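Local coordinates for ribonucleoside-diphosphate reductase, alpha chain (Actinobacillus ureae ATCC 25976, PDB 6DQX), which probably reduces ribonucleoside diphosphates to their deoxy forms, as the catalytic alpha subunit of a class Id ribonucleotide reductase, at residues M208-C213 with G244-F249; I522-H527 with Y551-M556. All coordinates share one frame; numbering follows the deposited sequence.

Contact 1 (M208-C213 with G244-F249); sequences MYYGVC and GIPYLF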
loop_
_atom_site.group_PDB
_atom_site.type_symbol
_atom_site.label_atom_id
_atom_site.label_comp_id
_atom_site.label_asym_id
_atom_site.label_seq_id
_atom_site.Cartn_x
_atom_site.Cartn_y
_atom_site.Cartn_z
ATOM N N MET A 208 -9.100 -1.938 -10.268
ATOM C CA MET A 208 -8.519 -3.247 -10.507
ATOM C C MET A 208 -9.552 -4.167 -11.130
ATOM O O MET A 208 -10.781 -4.001 -10.941
ATOM C CB MET A 208 -7.929 -3.859 -9.241
ATOM C CG MET A 208 -8.904 -4.205 -8.148
ATOM S SD MET A 208 -8.103 -5.095 -6.808
ATOM C CE MET A 208 -8.442 -6.787 -7.240
ATOM N N TYR A 209 -9.051 -5.113 -11.915
ATOM C CA TYR A 209 -9.891 -6.184 -12.451
ATOM C C TYR A 209 -9.838 -7.399 -11.542
ATOM O O TYR A 209 -9.034 -7.461 -10.598
ATOM C CB TYR A 209 -9.409 -6.570 -13.852
ATOM C CG TYR A 209 -9.398 -5.415 -14.803
ATOM C CD1 TYR A 209 -10.594 -4.798 -15.186
ATOM C CD2 TYR A 209 -8.198 -4.924 -15.320
ATOM C CE1 TYR A 209 -10.595 -3.719 -16.059
ATOM C CE2 TYR A 209 -8.181 -3.841 -16.201
ATOM C CZ TYR A 209 -9.382 -3.246 -16.564
ATOM O OH TYR A 209 -9.363 -2.171 -17.424
ATOM N N TYR A 210 -10.706 -8.369 -11.798
ATOM C CA TYR A 210 -10.649 -9.632 -11.101
ATOM C C TYR A 210 -11.110 -10.810 -11.927
ATOM O O TYR A 210 -11.832 -10.662 -12.914
ATOM C CB TYR A 210 -11.385 -9.628 -9.740
ATOM C CG TYR A 210 -12.918 -9.649 -9.797
ATOM C CD1 TYR A 210 -13.626 -8.623 -10.402
ATOM C CD2 TYR A 210 -13.623 -10.706 -9.267
ATOM C CE1 TYR A 210 -15.018 -8.649 -10.472
ATOM C CE2 TYR A 210 -15.003 -10.751 -9.319
ATOM C CZ TYR A 210 -15.686 -9.713 -9.909
ATOM O OH TYR A 210 -17.034 -9.810 -9.954
ATOM N N GLY A 211 -10.644 -11.969 -11.476
ATOM C CA GLY A 211 -11.005 -13.255 -11.999
ATOM C C GLY A 211 -11.451 -14.174 -10.897
ATOM O O GLY A 211 -11.035 -14.040 -9.733
ATOM N N VAL A 212 -12.287 -15.132 -11.269
ATOM C CA VAL A 212 -12.813 -16.118 -10.350
ATOM C C VAL A 212 -12.344 -17.511 -10.745
ATOM O O VAL A 212 -12.497 -17.938 -11.912
ATOM C CB VAL A 212 -14.347 -16.046 -10.280
ATOM C CG1 VAL A 212 -14.883 -17.189 -9.426
ATOM C CG2 VAL A 212 -14.770 -14.697 -9.695
ATOM N N CYS A 213 -11.756 -18.203 -9.787
ATOM C CA CYS A 213 -11.253 -19.553 -10.009
ATOM C C CYS A 213 -12.326 -20.587 -9.721
ATOM O O CYS A 213 -12.805 -20.704 -8.599
ATOM C CB CYS A 213 -9.979 -19.810 -9.195
ATOM S SG CYS A 213 -8.855 -18.407 -9.177
ATOM N N GLY A 244 -18.494 -7.261 -18.416
ATOM C CA GLY A 244 -17.480 -8.007 -19.151
ATOM C C GLY A 244 -16.708 -8.968 -18.259
ATOM O O GLY A 244 -16.172 -9.955 -18.751
ATOM N N ILE A 245 -16.673 -8.692 -16.953
ATOM C CA ILE A 245 -15.885 -9.445 -15.993
ATOM C C ILE A 245 -16.822 -9.946 -14.883
ATOM O O ILE A 245 -17.992 -9.503 -14.821
ATOM C CB ILE A 245 -14.705 -8.578 -15.484
ATOM C CG1 ILE A 245 -15.188 -7.467 -14.527
ATOM C CG2 ILE A 245 -13.921 -8.017 -16.656
ATOM C CD1 ILE A 245 -14.111 -7.006 -13.579
ATOM N N PRO A 246 -16.377 -10.832 -13.990
ATOM C CA PRO A 246 -14.982 -11.313 -13.844
ATOM C C PRO A 246 -14.463 -12.157 -14.998
ATOM O O PRO A 246 -15.234 -12.802 -15.683
ATOM C CB PRO A 246 -15.061 -12.209 -12.603
ATOM C CG PRO A 246 -16.486 -12.663 -12.540
ATOM C CD PRO A 246 -17.293 -11.520 -13.067
ATOM N N TYR A 247 -13.146 -12.220 -15.119
ATOM C CA TYR A 247 -12.497 -13.316 -15.865
ATOM C C TYR A 247 -12.812 -14.666 -15.217
ATOM O O TYR A 247 -13.084 -14.762 -14.013
ATOM C CB TYR A 247 -10.957 -13.117 -15.902
ATOM C CG TYR A 247 -10.507 -11.707 -16.236
ATOM C CD1 TYR A 247 -11.228 -10.925 -17.116
ATOM C CD2 TYR A 247 -9.339 -11.167 -15.681
ATOM C CE1 TYR A 247 -10.828 -9.651 -17.445
ATOM C CE2 TYR A 247 -8.931 -9.875 -16.006
ATOM C CZ TYR A 247 -9.690 -9.128 -16.880
ATOM O OH TYR A 247 -9.331 -7.831 -17.238
ATOM N N LEU A 248 -12.815 -15.726 -16.023
ATOM C CA LEU A 248 -12.970 -17.070 -15.520
ATOM C C LEU A 248 -11.647 -17.808 -15.625
ATOM O O LEU A 248 -11.001 -17.769 -16.666
ATOM C CB LEU A 248 -14.041 -17.794 -16.312
ATOM C CG LEU A 248 -15.431 -17.158 -16.144
ATOM C CD1 LEU A 248 -16.394 -17.772 -17.142
ATOM C CD2 LEU A 248 -15.927 -17.350 -14.720
ATOM N N PHE A 249 -11.258 -18.462 -14.536
ATOM C CA PHE A 249 -10.049 -19.301 -14.502
ATOM C C PHE A 249 -10.519 -20.690 -14.127
ATOM O O PHE A 249 -10.948 -20.949 -12.986
ATOM C CB PHE A 249 -9.027 -18.711 -13.535
ATOM C CG PHE A 249 -7.797 -19.550 -13.346
ATOM C CD1 PHE A 249 -6.850 -19.662 -14.348
ATOM C CD2 PHE A 249 -7.574 -20.214 -12.157
ATOM C CE1 PHE A 249 -5.703 -20.432 -14.156
ATOM C CE2 PHE A 249 -6.437 -20.982 -11.960
ATOM C CZ PHE A 249 -5.509 -21.100 -12.970
#
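Strands 209-213 and 247-249 run parallel, their axes 4.6 Å apart at closest approach and inclined by 34°, with Gly211, Val212 and Cys213 opposite Tyr247, Leu248 and Phe249. Three backbone hydrogen bonds join them: Tyr247 N to Tyr210 O, Val212 N to Tyr247 O and Phe249 N to Val212 O. Just before this pairing, segment 244-249 turns through a cis peptide between Ile245 and Pro246, and the proline ring lies alongside Tyr210. Pro246 CB sits over one face of the Tyr210 ring, 3.8 Å from its centroid and 20° off the normal, a CH-pi contact. The tyrosine is brought there by a first torsion of 74°, which sets CG between its own N and C. Ile245 CD1 adds to the same cluster at 3.6 Å from Tyr210 CD1, and Val212 CG2 approaches Pro246 CB at 3.8 Å. Under this apolar cover Tyr210 N is buried without a polar partner. Leu236 of helix 227-243 packs on Val212, Pro246 and Leu248. On the face carrying Tyr247 and Phe249, Gly211 CA lies close to Tyr247 CB, and the Tyr247 ring reaches back along the first strand. Its OH stands over one face of the Tyr209 ring, toward the rim, 3.4 Å from Tyr209 CG. Farther along, Cys213 SG meets Phe249 CD2 at 3.7 Å, an oblique sulfur-aromatic contact; this cysteine side chain is about 8 Å from a bound magnesium ion. Strand 181-186 hydrogen-bonds the other side of 209-213, while the connection to 247-249 is almost wholly helical: a beta-alpha-beta crossover between neighbouring parallel strands, as expected in the alpha/beta barrel of ribonucleotide reductases.

Contact 2 (I522-H527 with Y551-M556); sequences INIMVH and YYQYSM
Ile522 O receives Tyr551 N at 2.9 Å, the donor standing 40° out of the carbonyl plane. The next residue replaces a backbone acceptor with a side-chain one: Asn523 OD1 takes Tyr552 N at 2.9 Å, in the plane of the amide carbonyl. With CG beside its own backbone N (chi1 -66°), the amide runs alongside the Tyr551 ring, the two planes only 19° apart, and OD1 lies 3.1 Å from Tyr551 CD2. The Tyr554 ring crosses from another side, its CE2 toward Asn523 CG. Asn523 ND2 bonds Glu432, so both ends of the amide are engaged and its flip is fixed. Ile524 then uses both backbone atoms: its N meets Tyr552 O at 3.2 Å, nearly in line with the C=O bond, and its O accepts Tyr554 N at 2.8 Å. These bonds define a short parallel pair, the two strands of a beta-alpha-beta unit whose helix, 532-544, packs against the face bearing Ile524 and Gln553. There Ile524 CG1 and Val526 CG2 both lean on Gln553 CG, with Leu538 and Leu535 of the helix beyond. Met525 points to the opposite face, where its CG lies near Tyr554 CB and Met556 CE. Val526 N continues the pairing through Tyr554 O at 3.1 Å. Beyond it the regular N-H...O pairing stops, Val526 O meeting Ser555 CA instead, and the Met556 side chain folds over the start of His527: its CE comes within 3.6 Å of His527 N, while its SD lies 4.0 Å from His527 CB, approaching the imidazole obliquely.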
loop_
_atom_site.group_PDB
_atom_site.type_symbol
_atom_site.label_atom_id
_atom_site.label_comp_id
_atom_site.label_asym_id
_atom_site.label_seq_id
_atom_site.Cartn_x
_atom_site.Cartn_y
_atom_site.Cartn_z
ATOM N N ILE A 522 -9.239 -15.461 -24.455
ATOM C CA ILE A 522 -10.371 -15.685 -25.301
ATOM C C ILE A 522 -11.518 -14.783 -24.867
ATOM O O ILE A 522 -12.123 -14.984 -23.798
ATOM C CB ILE A 522 -10.783 -17.163 -25.293
ATOM C CG1 ILE A 522 -9.623 -18.017 -25.830
ATOM C CG2 ILE A 522 -12.113 -17.367 -26.034
ATOM C CD1 ILE A 522 -9.287 -17.852 -27.318
ATOM N N ASN A 523 -11.803 -13.840 -25.744
ATOM C CA ASN A 523 -12.992 -12.972 -25.654
ATOM C C ASN A 523 -14.146 -13.574 -26.436
ATOM O O ASN A 523 -13.941 -14.302 -27.399
ATOM C CB ASN A 523 -12.673 -11.582 -26.225
ATOM C CG ASN A 523 -11.650 -10.818 -25.392
ATOM O OD1 ASN A 523 -11.717 -10.842 -24.172
ATOM N ND2 ASN A 523 -10.717 -10.124 -26.054
ATOM N N ILE A 524 -15.369 -13.256 -26.022
ATOM C CA ILE A 524 -16.553 -13.593 -26.814
ATOM C C ILE A 524 -17.407 -12.329 -26.898
ATOM O O ILE A 524 -17.227 -11.391 -26.106
ATOM C CB ILE A 524 -17.374 -14.764 -26.229
ATOM C CG1 ILE A 524 -17.893 -14.464 -24.824
ATOM C CG2 ILE A 524 -16.555 -16.053 -26.198
ATOM C CD1 ILE A 524 -18.910 -15.480 -24.338
ATOM N N MET A 525 -18.316 -12.324 -27.862
ATOM C CA MET A 525 -19.190 -11.193 -28.105
ATOM C C MET A 525 -20.604 -11.719 -28.196
ATOM O O MET A 525 -20.892 -12.612 -29.012
ATOM C CB MET A 525 -18.790 -10.478 -29.383
ATOM C CG MET A 525 -19.423 -9.103 -29.511
ATOM S SD MET A 525 -18.820 -8.225 -30.953
ATOM C CE MET A 525 -17.321 -7.444 -30.342
ATOM N N VAL A 526 -21.481 -11.147 -27.376
ATOM C CA VAL A 526 -22.805 -11.691 -27.134
ATOM C C VAL A 526 -23.834 -10.546 -27.183
ATOM O O VAL A 526 -23.620 -9.482 -26.593
ATOM C CB VAL A 526 -22.840 -12.410 -25.772
ATOM C CG1 VAL A 526 -24.221 -12.977 -25.471
ATOM C CG2 VAL A 526 -21.795 -13.528 -25.733
ATOM N N HIS A 527 -24.933 -10.780 -27.899
ATOM C CA HIS A 527 -26.034 -9.820 -28.006
ATOM C C HIS A 527 -26.690 -9.657 -26.620
ATOM O O HIS A 527 -26.911 -10.657 -25.927
ATOM C CB HIS A 527 -27.047 -10.335 -29.037
ATOM C CG HIS A 527 -28.023 -9.306 -29.523
ATOM N ND1 HIS A 527 -28.918 -8.673 -28.692
ATOM C CD2 HIS A 527 -28.278 -8.842 -30.768
ATOM C CE1 HIS A 527 -29.659 -7.834 -29.392
ATOM N NE2 HIS A 527 -29.292 -7.919 -30.658
ATOM N N TYR A 551 -11.733 -14.597 -20.965
ATOM C CA TYR A 551 -11.349 -13.208 -20.719
ATOM C C TYR A 551 -12.614 -12.324 -20.626
ATOM O O TYR A 551 -13.352 -12.508 -19.678
ATOM C CB TYR A 551 -10.354 -12.784 -21.794
ATOM C CG TYR A 551 -9.534 -11.525 -21.575
ATOM C CD1 TYR A 551 -9.291 -11.003 -20.304
ATOM C CD2 TYR A 551 -8.965 -10.878 -22.664
ATOM C CE1 TYR A 551 -8.508 -9.858 -20.149
ATOM C CE2 TYR A 551 -8.181 -9.767 -22.518
ATOM C CZ TYR A 551 -7.969 -9.257 -21.261
ATOM O OH TYR A 551 -7.196 -8.143 -21.147
ATOM N N TYR A 552 -12.845 -11.384 -21.541
ATOM C CA TYR A 552 -14.017 -10.480 -21.508
ATOM C C TYR A 552 -15.226 -11.030 -22.250
ATOM O O TYR A 552 -15.084 -11.669 -23.289
ATOM C CB TYR A 552 -13.705 -9.140 -22.207
ATOM C CG TYR A 552 -13.007 -8.128 -21.369
ATOM C CD1 TYR A 552 -13.738 -7.208 -20.599
ATOM C CD2 TYR A 552 -11.599 -8.055 -21.353
ATOM C CE1 TYR A 552 -13.085 -6.250 -19.826
ATOM C CE2 TYR A 552 -10.930 -7.108 -20.571
ATOM C CZ TYR A 552 -11.671 -6.213 -19.806
ATOM O OH TYR A 552 -11.009 -5.276 -19.034
ATOM N N GLN A 553 -16.420 -10.714 -21.749
ATOM C CA GLN A 553 -17.637 -10.915 -22.511
ATOM C C GLN A 553 -18.018 -9.542 -22.987
ATOM O O GLN A 553 -18.393 -8.687 -22.169
ATOM C CB GLN A 553 -18.724 -11.524 -21.641
ATOM C CG GLN A 553 -20.027 -11.825 -22.370
ATOM C CD GLN A 553 -21.132 -12.222 -21.429
ATOM O OE1 GLN A 553 -20.977 -13.135 -20.602
ATOM N NE2 GLN A 553 -22.285 -11.567 -21.569
ATOM N N TYR A 554 -17.830 -9.306 -24.281
ATOM C CA TYR A 554 -18.221 -8.057 -24.905
ATOM C C TYR A 554 -19.693 -8.086 -25.253
ATOM O O TYR A 554 -20.309 -9.149 -25.388
ATOM C CB TYR A 554 -17.398 -7.777 -26.157
ATOM C CG TYR A 554 -15.951 -7.465 -25.888
ATOM C CD1 TYR A 554 -15.597 -6.463 -24.978
ATOM C CD2 TYR A 554 -14.919 -8.145 -26.559
ATOM C CE1 TYR A 554 -14.268 -6.161 -24.724
ATOM C CE2 TYR A 554 -13.581 -7.834 -26.317
ATOM C CZ TYR A 554 -13.267 -6.846 -25.389
ATOM O OH TYR A 554 -11.958 -6.514 -25.112
ATOM N N SER A 555 -20.250 -6.896 -25.388
ATOM C CA SER A 555 -21.624 -6.718 -25.814
ATOM C C SER A 555 -21.631 -6.132 -27.225
ATOM O O SER A 555 -20.577 -5.840 -27.786
ATOM C CB SER A 555 -22.338 -5.783 -24.847
ATOM O OG SER A 555 -23.701 -5.686 -25.198
ATOM N N MET A 556 -22.823 -5.999 -27.798
ATOM C CA MET A 556 -23.047 -5.272 -29.064
ATOM C C MET A 556 -24.316 -4.420 -28.900
ATOM O O MET A 556 -24.985 -4.515 -27.863
ATOM C CB MET A 556 -23.177 -6.251 -30.247
ATOM C CG MET A 556 -24.147 -7.405 -30.009
ATOM S SD MET A 556 -24.334 -8.589 -31.358
ATOM C CE MET A 556 -23.184 -9.865 -30.855
#

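Overall arrangement
Contact 1 and contact 2 are both parallel pairings within one mixed sheet, and they meet where strand 247-249 runs antiparallel to 549-554. Gly244 O probably accepts a hydrogen bond from Gln553 N; Tyr209 of contact 1 packs on Tyr552 of contact 2, and Tyr247 on both Tyr551 and Tyr552. Contact 1 is the more buried, and its side chains join through apolar and aromatic packing. Contact 2, partly exposed, relies more on polar bonds, one supplied by an asparagine amide, with methionines near its outer end. Each pair is connected mainly through helix: 216-223 and 227-243 in contact 1, 532-544 in contact 2.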